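PDB 6Y2K: beta-galactosidase from Marinomonas sp. ef1, which hydrolyses terminal non-reducing beta-D-galactose residues of beta-galactosides, as a cold-active, hexameric enzyme of glycoside hydrolase family 42. Local coordinates for residues A413-Y418 and A460-Y465; L468-Q473 and P478-R483; S350-R355 and G360-H365; A366-P371 and A376-E381. One frame throughout, in Å; residues are numbered along the deposited sequence. Where two conformers were deposited one is given.

How the contacts relate
The four contacts fall into two pairs on opposite sides of the chain's centre. Contacts 3 and 4 lie in the TIM barrel and follow each other between strand 348-352 and helix 377-395; their centres are 10 Å apart, and W354 and R355 of contact 3 are joined to L369 and P371 of contact 4 by probable hydrogen bonds. Contacts 1 and 2 belong to the trimerisation domain, with centres 8 Å apart, and share neighbouring parallel strands, 412-415 and 467-470. The centres of contacts 1 and 3 are about 36 Å apart. Contact 3 borders a glycerol, probably from the crystallisation liquor, at the barrel end where the active site probably lies. Contacts 3 and 4 also touch a second subunit.

Contact 1. Residues A413-Y418 and A460-Y465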
loop_
_atom_site.group_PDB
_atom_site.type_symbol
_atom_site.label_atom_id
_atom_site.label_comp_id
_atom_site.label_asym_id
_atom_site.label_seq_id
_atom_site.Cartn_x
_atom_site.Cartn_y
_atom_site.Cartn_z
ATOM N N ALA A 413 1.556 -35.211 -24.141
ATOM C CA ALA A 413 1.960 -34.400 -25.286
ATOM C C ALA A 413 1.241 -33.049 -25.284
ATOM O O ALA A 413 0.031 -32.974 -25.029
ATOM C CB ALA A 413 1.685 -35.138 -26.587
ATOM N N LEU A 414 2.008 -31.996 -25.559
ATOM C CA LEU A 414 1.489 -30.653 -25.802
ATOM C C LEU A 414 1.768 -30.333 -27.271
ATOM O O LEU A 414 2.919 -30.342 -27.689
ATOM C CB LEU A 414 2.197 -29.660 -24.882
ATOM C CG LEU A 414 1.761 -28.187 -24.934
ATOM C CD1 LEU A 414 2.123 -27.493 -23.631
ATOM C CD2 LEU A 414 2.360 -27.424 -26.116
ATOM N N MET A 415 0.727 -30.074 -28.054
ATOM C CA MET A 415 0.886 -29.801 -29.489
ATOM C C MET A 415 1.174 -28.321 -29.749
ATOM O O MET A 415 0.314 -27.464 -29.484
ATOM C CB MET A 415 -0.372 -30.222 -30.257
ATOM C CG MET A 415 -0.295 -30.051 -31.772
ATOM S SD MET A 415 -1.709 -30.784 -32.620
ATOM C CE MET A 415 -1.281 -32.517 -32.469
ATOM N N PHE A 416 2.369 -28.041 -30.279
ATOM C CA PHE A 416 2.797 -26.696 -30.653
ATOM C C PHE A 416 2.868 -26.587 -32.178
ATOM O O PHE A 416 3.535 -27.393 -32.826
ATOM C CB PHE A 416 4.173 -26.395 -30.055
ATOM C CG PHE A 416 4.604 -24.966 -30.221
ATOM C CD1 PHE A 416 5.276 -24.555 -31.369
ATOM C CD2 PHE A 416 4.311 -24.019 -29.246
ATOM C CE1 PHE A 416 5.667 -23.238 -31.531
ATOM C CE2 PHE A 416 4.691 -22.693 -29.409
ATOM C CZ PHE A 416 5.373 -22.303 -30.552
ATOM N N ASP A 417 2.192 -25.579 -32.727
ATOM C CA ASP A 417 2.075 -25.381 -34.167
ATOM C C ASP A 417 2.531 -23.957 -34.513
ATOM O O ASP A 417 1.880 -22.992 -34.120
ATOM C CB ASP A 417 0.615 -25.610 -34.582
ATOM C CG ASP A 417 0.441 -25.764 -36.079
ATOM O OD1 ASP A 417 0.540 -26.903 -36.585
ATOM O OD2 ASP A 417 0.181 -24.744 -36.746
ATOM N N TYR A 418 3.646 -23.830 -35.242
ATOM C CA TYR A 418 4.132 -22.506 -35.666
ATOM C C TYR A 418 3.095 -21.732 -36.496
ATOM O O TYR A 418 2.953 -20.519 -36.343
ATOM C CB TYR A 418 5.473 -22.611 -36.404
ATOM C CG TYR A 418 6.607 -22.960 -35.474
ATOM C CD1 TYR A 418 7.291 -21.967 -34.770
ATOM C CD2 TYR A 418 6.987 -24.286 -35.274
ATOM C CE1 TYR A 418 8.325 -22.287 -33.900
ATOM C CE2 TYR A 418 8.021 -24.615 -34.406
ATOM C CZ TYR A 418 8.685 -23.610 -33.721
ATOM O OH TYR A 418 9.703 -23.935 -32.855
ATOM N N ALA A 460 2.345 -35.024 -35.880
ATOM C CA ALA A 460 2.963 -36.112 -35.123
ATOM C C ALA A 460 1.997 -37.290 -34.947
ATOM O O ALA A 460 0.787 -37.080 -34.771
ATOM C CB ALA A 460 3.424 -35.615 -33.760
ATOM N N PRO A 461 2.519 -38.533 -35.005
ATOM C CA PRO A 461 1.682 -39.660 -34.576
ATOM C C PRO A 461 1.398 -39.574 -33.070
ATOM O O PRO A 461 2.274 -39.193 -32.300
ATOM C CB PRO A 461 2.513 -40.906 -34.931
ATOM C CG PRO A 461 3.899 -40.429 -35.172
ATOM C CD PRO A 461 3.836 -38.966 -35.513
ATOM N N LEU A 462 0.173 -39.913 -32.687
ATOM C CA LEU A 462 -0.344 -39.661 -31.345
ATOM C C LEU A 462 -0.460 -40.905 -30.456
ATOM O O LEU A 462 -0.681 -40.771 -29.250
ATOM C CB LEU A 462 -1.716 -39.006 -31.464
ATOM C CG LEU A 462 -1.812 -37.740 -32.319
ATOM C CD1 LEU A 462 -3.266 -37.293 -32.414
ATOM C CD2 LEU A 462 -0.937 -36.630 -31.761
ATOM N N ASP A 463 -0.283 -42.096 -31.031
ATOM C CA ASP A 463 -0.563 -43.360 -30.329
ATOM C C ASP A 463 0.260 -43.620 -29.058
ATOM O O ASP A 463 -0.196 -44.352 -28.179
ATOM C CB ASP A 463 -0.427 -44.558 -31.290
ATOM C CG ASP A 463 0.976 -44.703 -31.859
ATOM O OD1 ASP A 463 1.294 -44.008 -32.848
ATOM O OD2 ASP A 463 1.769 -45.501 -31.315
ATOM N N MET A 464 1.452 -43.026 -28.954
ATOM C CA MET A 464 2.300 -43.198 -27.773
ATOM C C MET A 464 1.965 -42.275 -26.580
ATOM O O MET A 464 2.670 -42.330 -25.567
ATOM C CB MET A 464 3.785 -43.053 -28.152
ATOM C CG MET A 464 4.252 -41.649 -28.541
ATOM S SD MET A 464 3.631 -41.088 -30.147
ATOM C CE MET A 464 4.681 -42.034 -31.255
ATOM N N TYR A 465 0.927 -41.436 -26.693
ATOM C CA TYR A 465 0.543 -40.499 -25.621
ATOM C C TYR A 465 -0.807 -40.843 -24.985
ATOM O O TYR A 465 -1.799 -41.078 -25.680
ATOM C CB TYR A 465 0.525 -39.055 -26.160
ATOM C CG TYR A 465 1.835 -38.664 -26.801
ATOM C CD1 TYR A 465 3.005 -38.633 -26.052
ATOM C CD2 TYR A 465 1.917 -38.369 -28.166
ATOM C CE1 TYR A 465 4.218 -38.297 -26.630
ATOM C CE2 TYR A 465 3.129 -38.026 -28.753
ATOM C CZ TYR A 465 4.275 -37.994 -27.981
ATOM O OH TYR A 465 5.485 -37.673 -28.535
#
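A413 sets its methyl on the ring of Y465, joining 413-418 to the loop 460-465. This is a CH-pi contact: A413 CB lies 3.6 Å from the centroid of the Y465 ring and only 13° off the ring normal. The opposite face is covered by CG of M464, so the ring is sandwiched between two aliphatic groups. A chi1 of -55° swings the Y465 ring to the side of its backbone N, over A413, while its hydroxyl hydrogen-bonds D454 on strand 453-456.

The second meeting is between aliphatic ends. M415 reaches out and bends at the sulfur, bringing CE to 4.2 Å from CD2 of L462; the two side chains cross at about a right angle.

Within the loop, a type I turn from L462 to Y465 is closed by Y465 N to L462 O at 3.1 Å. Cutting Y465 back to an alanine is likely to leave the A413 methyl without its aromatic cover and D454 without its phenolic partner. No hydrogen bond spans the two segments, so the loop that leads into strand 467-470 is held against strand 412-415 here by dispersion and CH-pi forces.

Contact 2. Residues L468-Q473 and P478-R483; sequences LVLPAQ and PELQNR
L480 of the helix meets L470 at the end of strand 467-470 and Q473 in the loop beyond it. The helical segment begins at P478, whose carbonyl accepts from N482 N at 3.1 Å, and E479 O receives R483 N in the same way, so the helix opens with regular i to i+4 bonds. L480 follows, and it carries the contact. Its CG stands anti to the backbone N (chi1 175°), which sends CD2 toward the strand end to lie 3.8 Å from CG of Q473. The glutamine comes from the opposite direction, and the same methyl is 4.1 Å from Q473 NE2. A looser touch joins L480 CD2 to CD1 of L470, 4.5 Å apart. One turn on, R483 lays its guanidinium over the backbone near L480 CA and donates from NH1 to S458 O. Strand 467-470, this helix and strand 490-493 form a beta-alpha-beta unit of the trimerisation domain. Only one methyl of L480 bridges the segments, and it meets the aliphatic part of Q473 while the amide makes weak hydrogen bonds to D417 and H475, so the glutamine serves apolar and polar neighbours at once.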
loop_
_atom_site.group_PDB
_atom_site.type_symbol
_atom_site.label_atom_id
_atom_site.label_comp_id
_atom_site.label_asym_id
_atom_site.label_seq_id
_atom_site.Cartn_x
_atom_site.Cartn_y
_atom_site.Cartn_z
ATOM N N LEU A 468 -3.185 -35.772 -24.312
ATOM C CA LEU A 468 -2.830 -34.880 -25.410
ATOM C C LEU A 468 -3.520 -33.539 -25.196
ATOM O O LEU A 468 -4.744 -33.497 -25.074
ATOM C CB LEU A 468 -3.294 -35.479 -26.742
ATOM C CG LEU A 468 -3.112 -34.645 -28.019
ATOM C CD1 LEU A 468 -1.660 -34.260 -28.227
ATOM C CD2 LEU A 468 -3.624 -35.405 -29.232
ATOM N N VAL A 469 -2.736 -32.461 -25.179
ATOM C CA VAL A 469 -3.249 -31.112 -24.983
ATOM C C VAL A 469 -2.919 -30.251 -26.199
ATOM O O VAL A 469 -1.759 -30.172 -26.590
ATOM C CB VAL A 469 -2.651 -30.469 -23.715
ATOM C CG1 VAL A 469 -3.179 -29.039 -23.531
ATOM C CG2 VAL A 469 -2.970 -31.320 -22.493
ATOM N N LEU A 470 -3.949 -29.641 -26.799
ATOM C CA LEU A 470 -3.795 -28.669 -27.889
ATOM C C LEU A 470 -4.123 -27.285 -27.311
ATOM O O LEU A 470 -5.300 -26.931 -27.191
ATOM C CB LEU A 470 -4.737 -28.969 -29.070
ATOM C CG LEU A 470 -4.912 -30.368 -29.688
ATOM C CD1 LEU A 470 -5.346 -30.260 -31.153
ATOM C CD2 LEU A 470 -3.736 -31.311 -29.546
ATOM N N PRO A 471 -3.096 -26.508 -26.906
ATOM C CA PRO A 471 -3.416 -25.261 -26.205
ATOM C C PRO A 471 -4.294 -24.300 -26.984
ATOM O O PRO A 471 -5.178 -23.680 -26.391
ATOM C CB PRO A 471 -2.038 -24.644 -25.946
ATOM C CG PRO A 471 -1.143 -25.824 -25.837
ATOM C CD PRO A 471 -1.652 -26.780 -26.876
ATOM N N ALA A 472 -4.041 -24.178 -28.289
ATOM C CA ALA A 472 -4.787 -23.261 -29.171
ATOM C C ALA A 472 -4.486 -23.589 -30.633
ATOM O O ALA A 472 -3.783 -22.856 -31.326
ATOM C CB ALA A 472 -4.434 -21.818 -28.856
ATOM N N GLN A 473 -5.013 -24.722 -31.086
ATOM C CA GLN A 473 -4.719 -25.230 -32.428
ATOM C C GLN A 473 -5.667 -24.534 -33.406
ATOM O O GLN A 473 -6.691 -25.085 -33.796
ATOM C CB GLN A 473 -4.862 -26.759 -32.450
ATOM C CG GLN A 473 -4.349 -27.443 -33.707
ATOM C CD GLN A 473 -2.858 -27.248 -33.985
ATOM O OE1 GLN A 473 -2.085 -27.071 -33.048
ATOM N NE2 GLN A 473 -2.455 -27.261 -35.241
ATOM N N PRO A 478 -7.710 -31.246 -42.182
ATOM C CA PRO A 478 -8.551 -32.454 -42.221
ATOM C C PRO A 478 -7.814 -33.719 -41.761
ATOM O O PRO A 478 -8.432 -34.622 -41.192
ATOM C CB PRO A 478 -8.944 -32.556 -43.702
ATOM C CG PRO A 478 -8.881 -31.147 -44.192
ATOM C CD PRO A 478 -7.711 -30.539 -43.475
ATOM N N GLU A 479 -6.501 -33.747 -41.980
ATOM C CA GLU A 479 -5.698 -34.905 -41.608
ATOM C C GLU A 479 -5.496 -34.957 -40.085
ATOM O O GLU A 479 -5.547 -36.046 -39.487
ATOM C CB GLU A 479 -4.369 -34.923 -42.377
ATOM C CG GLU A 479 -4.517 -35.276 -43.860
ATOM C CD GLU A 479 -4.999 -34.118 -44.728
ATOM O OE1 GLU A 479 -5.192 -33.000 -44.198
ATOM O OE2 GLU A 479 -5.192 -34.324 -45.943
ATOM N N LEU A 480 -5.285 -33.796 -39.452
ATOM C CA LEU A 480 -5.235 -33.744 -37.992
ATOM C C LEU A 480 -6.574 -34.168 -37.392
ATOM O O LEU A 480 -6.594 -34.945 -36.444
ATOM C CB LEU A 480 -4.831 -32.360 -37.465
ATOM C CG LEU A 480 -4.876 -32.208 -35.930
ATOM C CD1 LEU A 480 -4.028 -33.273 -35.239
ATOM C CD2 LEU A 480 -4.437 -30.817 -35.512
ATOM N N GLN A 481 -7.688 -33.694 -37.942
ATOM C CA GLN A 481 -8.994 -34.091 -37.398
ATOM C C GLN A 481 -9.211 -35.615 -37.449
ATOM O O GLN A 481 -9.757 -36.189 -36.502
ATOM C CB GLN A 481 -10.157 -33.351 -38.068
ATOM C CG GLN A 481 -11.496 -33.520 -37.345
ATOM C CD GLN A 481 -11.453 -33.082 -35.884
ATOM O OE1 GLN A 481 -10.953 -31.999 -35.564
ATOM N NE2 GLN A 481 -11.979 -33.925 -34.993
ATOM N N ASN A 482 -8.763 -36.258 -38.530
ATOM C CA ASN A 482 -8.811 -37.731 -38.633
ATOM C C ASN A 482 -7.997 -38.408 -37.530
ATOM O O ASN A 482 -8.474 -39.359 -36.907
ATOM C CB ASN A 482 -8.304 -38.217 -39.997
ATOM C CG ASN A 482 -9.251 -37.881 -41.131
ATOM O OD1 ASN A 482 -10.471 -37.818 -40.953
ATOM N ND2 ASN A 482 -8.686 -37.668 -42.321
ATOM N N ARG A 483 -6.783 -37.914 -37.291
ATOM C CA ARG A 483 -5.947 -38.420 -36.198
ATOM C C ARG A 483 -6.608 -38.214 -34.825
ATOM O O ARG A 483 -6.546 -39.098 -33.976
ATOM C CB ARG A 483 -4.548 -37.795 -36.221
ATOM C CG ARG A 483 -3.663 -38.285 -37.369
ATOM C CD ARG A 483 -2.214 -37.834 -37.215
ATOM N NE ARG A 483 -2.070 -36.386 -37.385
ATOM C CZ ARG A 483 -2.024 -35.736 -38.553
ATOM N NH1 ARG A 483 -1.889 -34.409 -38.568
ATOM N NH2 ARG A 483 -2.119 -36.387 -39.716
#

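Contact 3. Residues S350-R355 and G360-H365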
loop_
_atom_site.group_PDB
_atom_site.type_symbol
_atom_site.label_atom_id
_atom_site.label_comp_id
_atom_site.label_asym_id
_atom_site.label_seq_id
_atom_site.Cartn_x
_atom_site.Cartn_y
_atom_site.Cartn_z
ATOM N N SER A 350 26.766 -28.217 -25.087
ATOM C CA SER A 350 27.948 -27.466 -25.493
ATOM C C SER A 350 27.881 -26.037 -24.945
ATOM O O SER A 350 26.872 -25.353 -25.123
ATOM C CB SER A 350 28.084 -27.498 -27.030
ATOM O OG SER A 350 28.976 -26.516 -27.518
ATOM N N TYR A 351 28.949 -25.602 -24.285
ATOM C CA TYR A 351 29.005 -24.261 -23.717
ATOM C C TYR A 351 29.479 -23.242 -24.748
ATOM O O TYR A 351 29.907 -23.607 -25.843
ATOM C CB TYR A 351 29.921 -24.235 -22.493
ATOM C CG TYR A 351 29.571 -25.266 -21.444
ATOM C CD1 TYR A 351 28.522 -25.056 -20.559
ATOM C CD2 TYR A 351 30.291 -26.448 -21.336
ATOM C CE1 TYR A 351 28.197 -25.995 -19.598
ATOM C CE2 TYR A 351 29.974 -27.393 -20.379
ATOM C CZ TYR A 351 28.927 -27.161 -19.513
ATOM O OH TYR A 351 28.609 -28.100 -18.558
ATOM N N PHE A 352 29.401 -21.965 -24.391
ATOM C CA PHE A 352 29.822 -20.891 -25.284
ATOM C C PHE A 352 30.098 -19.607 -24.510
ATOM O O PHE A 352 29.215 -19.076 -23.836
ATOM C CB PHE A 352 28.762 -20.641 -26.358
ATOM C CG PHE A 352 28.953 -19.355 -27.109
ATOM C CD1 PHE A 352 28.679 -18.138 -26.507
ATOM C CD2 PHE A 352 29.406 -19.362 -28.418
ATOM C CE1 PHE A 352 28.854 -16.953 -27.195
ATOM C CE2 PHE A 352 29.582 -18.180 -29.113
ATOM C CZ PHE A 352 29.306 -16.973 -28.500
ATOM N N ARG A 353 31.327 -19.113 -24.611
ATOM C CA ARG A 353 32.351 -19.766 -25.419
ATOM C C ARG A 353 33.440 -20.377 -24.542
ATOM O O ARG A 353 33.337 -20.374 -23.316
ATOM C CB ARG A 353 32.967 -18.773 -26.406
ATOM C CG ARG A 353 32.911 -17.326 -25.948
ATOM C CD ARG A 353 33.246 -16.372 -27.084
ATOM N NE ARG A 353 34.629 -16.518 -27.529
ATOM C CZ ARG A 353 35.161 -15.844 -28.544
ATOM N NH1 ARG A 353 34.427 -14.974 -29.223
ATOM N NH2 ARG A 353 36.428 -16.041 -28.880
ATOM N N TRP A 354 34.482 -20.900 -25.180
ATOM C CA TRP A 354 35.591 -21.515 -24.461
ATOM C C TRP A 354 36.373 -20.476 -23.664
ATOM O O TRP A 354 36.706 -20.696 -22.499
ATOM C CB TRP A 354 36.522 -22.243 -25.433
ATOM C CG TRP A 354 37.875 -22.534 -24.862
ATOM C CD1 TRP A 354 39.055 -21.940 -25.206
ATOM C CD2 TRP A 354 38.191 -23.492 -23.845
ATOM N NE1 TRP A 354 40.085 -22.469 -24.466
ATOM C CE2 TRP A 354 39.581 -23.424 -23.623
ATOM C CE3 TRP A 354 37.433 -24.401 -23.099
ATOM C CZ2 TRP A 354 40.228 -24.229 -22.688
ATOM C CZ3 TRP A 354 38.078 -25.199 -22.172
ATOM C CH2 TRP A 354 39.462 -25.108 -21.975
ATOM N N ARG A 355 36.663 -19.346 -24.298
ATOM C CA ARG A 355 37.409 -18.269 -23.648
ATOM C C ARG A 355 36.777 -16.929 -24.007
ATOM O O ARG A 355 36.573 -16.636 -25.183
ATOM C CB ARG A 355 38.862 -18.320 -24.116
ATOM C CG ARG A 355 39.798 -17.303 -23.482
ATOM C CD ARG A 355 41.212 -17.511 -23.996
ATOM N NE ARG A 355 42.093 -16.420 -23.602
ATOM C CZ ARG A 355 43.365 -16.293 -23.976
ATOM N NH1 ARG A 355 43.950 -17.199 -24.755
ATOM N NH2 ARG A 355 44.061 -15.238 -23.562
ATOM N N GLY A 360 35.296 -6.754 -29.497
ATOM C CA GLY A 360 34.006 -6.906 -30.182
ATOM C C GLY A 360 32.781 -6.755 -29.296
ATOM O O GLY A 360 32.895 -6.465 -28.089
ATOM N N GLN A 361 31.611 -6.970 -29.907
ATOM C CA GLN A 361 30.295 -6.744 -29.282
ATOM C C GLN A 361 30.077 -7.562 -27.998
ATOM O O GLN A 361 29.395 -7.113 -27.070
ATOM C CB GLN A 361 29.161 -7.080 -30.281
ATOM C CG GLN A 361 28.921 -6.077 -31.405
ATOM C CD GLN A 361 29.793 -6.268 -32.654
ATOM O OE1 GLN A 361 30.928 -6.759 -32.575
ATOM N NE2 GLN A 361 29.264 -5.862 -33.812
ATOM N N GLU A 362 30.643 -8.766 -27.967
ATOM C CA GLU A 362 30.441 -9.726 -26.880
ATOM C C GLU A 362 31.649 -9.843 -25.946
ATOM O O GLU A 362 31.814 -10.860 -25.272
ATOM C CB GLU A 362 30.069 -11.095 -27.473
ATOM C CG GLU A 362 28.709 -11.084 -28.157
ATOM C CD GLU A 362 28.316 -12.401 -28.800
ATOM O OE1 GLU A 362 27.133 -12.513 -29.203
ATOM O OE2 GLU A 362 29.172 -13.316 -28.911
ATOM N N GLN A 363 32.471 -8.798 -25.860
ATOM C CA GLN A 363 33.613 -8.825 -24.941
ATOM C C GLN A 363 33.225 -9.034 -23.450
ATOM O O GLN A 363 34.044 -9.526 -22.670
ATOM C CB GLN A 363 34.531 -7.600 -25.133
ATOM C CG GLN A 363 33.944 -6.253 -24.726
ATOM C CD GLN A 363 34.783 -5.078 -25.204
ATOM O OE1 GLN A 363 35.374 -4.357 -24.394
ATOM N NE2 GLN A 363 34.851 -4.883 -26.531
ATOM N N MET A 364 31.987 -8.694 -23.070
ATOM C CA MET A 364 31.480 -8.973 -21.712
ATOM C C MET A 364 30.729 -10.312 -21.563
ATOM O O MET A 364 30.199 -10.593 -20.485
ATOM C CB MET A 364 30.578 -7.825 -21.230
ATOM C CG MET A 364 31.245 -6.458 -21.215
ATOM S SD MET A 364 32.725 -6.386 -20.188
ATOM C CE MET A 364 32.018 -6.485 -18.553
ATOM N N HIS A 365 30.704 -11.141 -22.609
ATOM C CA HIS A 365 30.061 -12.461 -22.548
ATOM C C HIS A 365 31.067 -13.471 -21.992
ATOM O O HIS A 365 32.101 -13.707 -22.602
ATOM C CB HIS A 365 29.586 -12.902 -23.936
ATOM C CG HIS A 365 28.665 -14.083 -23.927
ATOM N ND1 HIS A 365 29.002 -15.297 -23.359
ATOM C CD2 HIS A 365 27.431 -14.253 -24.466
ATOM C CE1 HIS A 365 28.006 -16.150 -23.526
ATOM N NE2 HIS A 365 27.048 -15.547 -24.206
#
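F352 points its ring edge at the face of H365, a T-shaped pair with centroids 5.1 Å apart and planes at 85°. The approach is over the rim of the imidazole: F352 CD1 comes to 3.6 Å from H365 CE1, and CE1 of the phenylalanine is 3.8 Å from NE2. A chi1 of -167° swings the imidazole toward the strand end. The same H365 CE1 approaches the carbonyl F352 O at 3.2 Å, a buried oxygen with no hydrogen-bonding partner in the model.

E362 meets another part of the phenylalanine rim. Its extended chain places OE2 3.7 Å from F352 CZ, near the plane of the ring, with the carboxylate turned 89° against it. F352 lies near the end of the eighth strand of the TIM barrel, and a cis peptide joins it to R353, whose CB lies over one face of the phenyl ring. The loop 360-365 folds over this C-terminal end of the barrel, where a glycerol, probably from the crystallisation liquor, is hydrogen-bonded to E362 OE1 and H365 NE2.

With a leucine in place of H365, the F352 edge is likely to lose the aromatic face it abuts, and the glycerol its NE2 partner. Two successive type I turns shape the loop. Q361 and Q363 hydrogen-bond residues of a second subunit.

Contact 4. Residues A366-P371 and A376-E381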
loop_
_atom_site.group_PDB
_atom_site.type_symbol
_atom_site.label_atom_id
_atom_site.label_comp_id
_atom_site.label_asym_id
_atom_site.label_seq_id
_atom_site.Cartn_x
_atom_site.Cartn_y
_atom_site.Cartn_z
ATOM N N ALA A 366 30.735 -14.077 -20.857
ATOM C CA ALA A 366 31.624 -15.030 -20.189
ATOM C C ALA A 366 31.877 -16.303 -20.998
ATOM O O ALA A 366 31.163 -16.623 -21.950
ATOM C CB ALA A 366 31.067 -15.390 -18.821
ATOM N N GLY A 367 32.936 -17.004 -20.611
ATOM C CA GLY A 367 33.238 -18.317 -21.145
ATOM C C GLY A 367 33.694 -19.243 -20.040
ATOM O O GLY A 367 33.617 -18.881 -18.866
ATOM N N LEU A 368 34.167 -20.434 -20.412
ATOM C CA LEU A 368 34.783 -21.346 -19.439
ATOM C C LEU A 368 36.067 -20.756 -18.881
ATOM O O LEU A 368 36.404 -21.024 -17.736
ATOM C CB LEU A 368 35.090 -22.729 -20.030
ATOM C CG LEU A 368 33.991 -23.594 -20.659
ATOM C CD1 LEU A 368 34.347 -25.081 -20.546
ATOM C CD2 LEU A 368 32.611 -23.350 -20.079
ATOM N N LEU A 369 36.776 -19.978 -19.705
ATOM C CA LEU A 369 37.944 -19.207 -19.287
ATOM C C LEU A 369 37.672 -17.707 -19.353
ATOM O O LEU A 369 36.857 -17.254 -20.155
ATOM C CB LEU A 369 39.140 -19.502 -20.204
ATOM C CG LEU A 369 39.524 -20.965 -20.445
ATOM C CD1 LEU A 369 40.812 -21.023 -21.257
ATOM C CD2 LEU A 369 39.671 -21.730 -19.146
ATOM N N ARG A 370 38.410 -16.953 -18.536
ATOM C CA ARG A 370 38.433 -15.490 -18.600
ATOM C C ARG A 370 39.288 -15.036 -19.790
ATOM O O ARG A 370 40.007 -15.856 -20.384
ATOM C CB ARG A 370 39.028 -14.912 -17.318
ATOM C CG ARG A 370 38.348 -15.338 -16.029
ATOM C CD ARG A 370 38.799 -14.477 -14.872
ATOM N NE ARG A 370 40.264 -14.402 -14.707
ATOM C CZ ARG A 370 40.956 -14.630 -13.583
ATOM N NH1 ARG A 370 40.366 -15.015 -12.451
ATOM N NH2 ARG A 370 42.277 -14.467 -13.596
ATOM N N PRO A 371 39.242 -13.732 -20.140
ATOM C CA PRO A 371 40.070 -13.277 -21.268
ATOM C C PRO A 371 41.587 -13.535 -21.118
ATOM O O PRO A 371 42.285 -13.642 -22.129
ATOM C CB PRO A 371 39.762 -11.776 -21.349
ATOM C CG PRO A 371 38.401 -11.642 -20.752
ATOM C CD PRO A 371 38.385 -12.644 -19.632
ATOM N N ALA A 376 37.268 -19.800 -15.333
ATOM C CA ALA A 376 36.117 -19.151 -14.725
ATOM C C ALA A 376 35.243 -20.242 -14.119
ATOM O O ALA A 376 35.567 -21.423 -14.210
ATOM C CB ALA A 376 35.345 -18.353 -15.772
ATOM N N GLU A 377 34.118 -19.839 -13.537
ATOM C CA GLU A 377 33.281 -20.737 -12.733
ATOM C C GLU A 377 32.767 -21.969 -13.494
ATOM O O GLU A 377 32.709 -23.067 -12.930
ATOM C CB GLU A 377 32.111 -19.951 -12.110
ATOM C CG GLU A 377 32.494 -19.097 -10.894
ATOM C CD GLU A 377 33.303 -17.824 -11.184
ATOM O OE1 GLU A 377 33.599 -17.469 -12.358
ATOM O OE2 GLU A 377 33.658 -17.149 -10.194
ATOM N N ALA A 378 32.411 -21.800 -14.767
ATOM C CA ALA A 378 31.861 -22.917 -15.550
ATOM C C ALA A 378 32.829 -24.083 -15.770
ATOM O O ALA A 378 32.384 -25.217 -15.962
ATOM C CB ALA A 378 31.331 -22.438 -16.892
ATOM N N ALA A 379 34.133 -23.813 -15.745
ATOM C CA ALA A 379 35.122 -24.869 -15.967
ATOM C C ALA A 379 35.053 -25.932 -14.869
ATOM O O ALA A 379 35.053 -27.131 -15.156
ATOM C CB ALA A 379 36.521 -24.283 -16.076
ATOM N N LYS A 380 34.932 -25.487 -13.620
ATOM C CA LYS A 380 34.831 -26.394 -12.477
ATOM C C LYS A 380 33.487 -27.133 -12.454
ATOM O O LYS A 380 33.448 -28.331 -12.159
ATOM C CB LYS A 380 35.029 -25.639 -11.163
ATOM C CG LYS A 380 36.431 -25.050 -10.977
ATOM C CD LYS A 380 36.568 -23.634 -11.553
ATOM C CE LYS A 380 37.818 -22.931 -11.022
ATOM N NZ LYS A 380 39.090 -23.549 -11.487
ATOM N N GLU A 381 32.397 -26.430 -12.782
ATOM C CA GLU A 381 31.059 -27.048 -12.808
ATOM C C GLU A 381 30.928 -28.096 -13.918
ATOM O O GLU A 381 30.342 -29.162 -13.698
ATOM C CB GLU A 381 29.950 -25.982 -12.911
ATOM C CG GLU A 381 29.930 -25.034 -11.708
ATOM C CD GLU A 381 28.675 -24.169 -11.572
ATOM O OE1 GLU A 381 27.598 -24.557 -12.057
ATOM O OE2 GLU A 381 28.769 -23.088 -10.942
HETATM O O HOH W 1 32.200 -19.298 -16.386
#
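This is a loop-to-helix contact in the barrel domain, where the 366-371 stretch after the eighth strand folds back on the start of helix 377-395. Its one direct hydrogen bond is between backbones: A376 N donates to L368 O at 2.8 Å and a nearly straight 164°, from a position tilted 28° out of the carbonyl plane. Beside it a water links the same two stretches, donating to G367 O at 2.9 Å and accepting from A378 N at 3.0 Å in the first turn of the helix.

Alanine methyls and L368 fill in around these bonds. A376 CB sits near both carbonyls, 3.5 Å from L368 O and 3.6 Å from G367 O. L368 has CG anti to its carbonyl carbon (chi1 -57°), which brings CD2 to 3.6 Å from the methyl of A378, while A379 CB lies 3.7 Å from L368 O. R370 lightly touches A376 CB with its CG, its guanidinium being paired with D372.

E377 hydrogen-bonds Q552 of a second subunit, and R370 packs on L510 of that chain. The loop carbonyls thus engage amide hydrogens at the helix start, one directly and one through water, and the alanine methyls let the backbones come close.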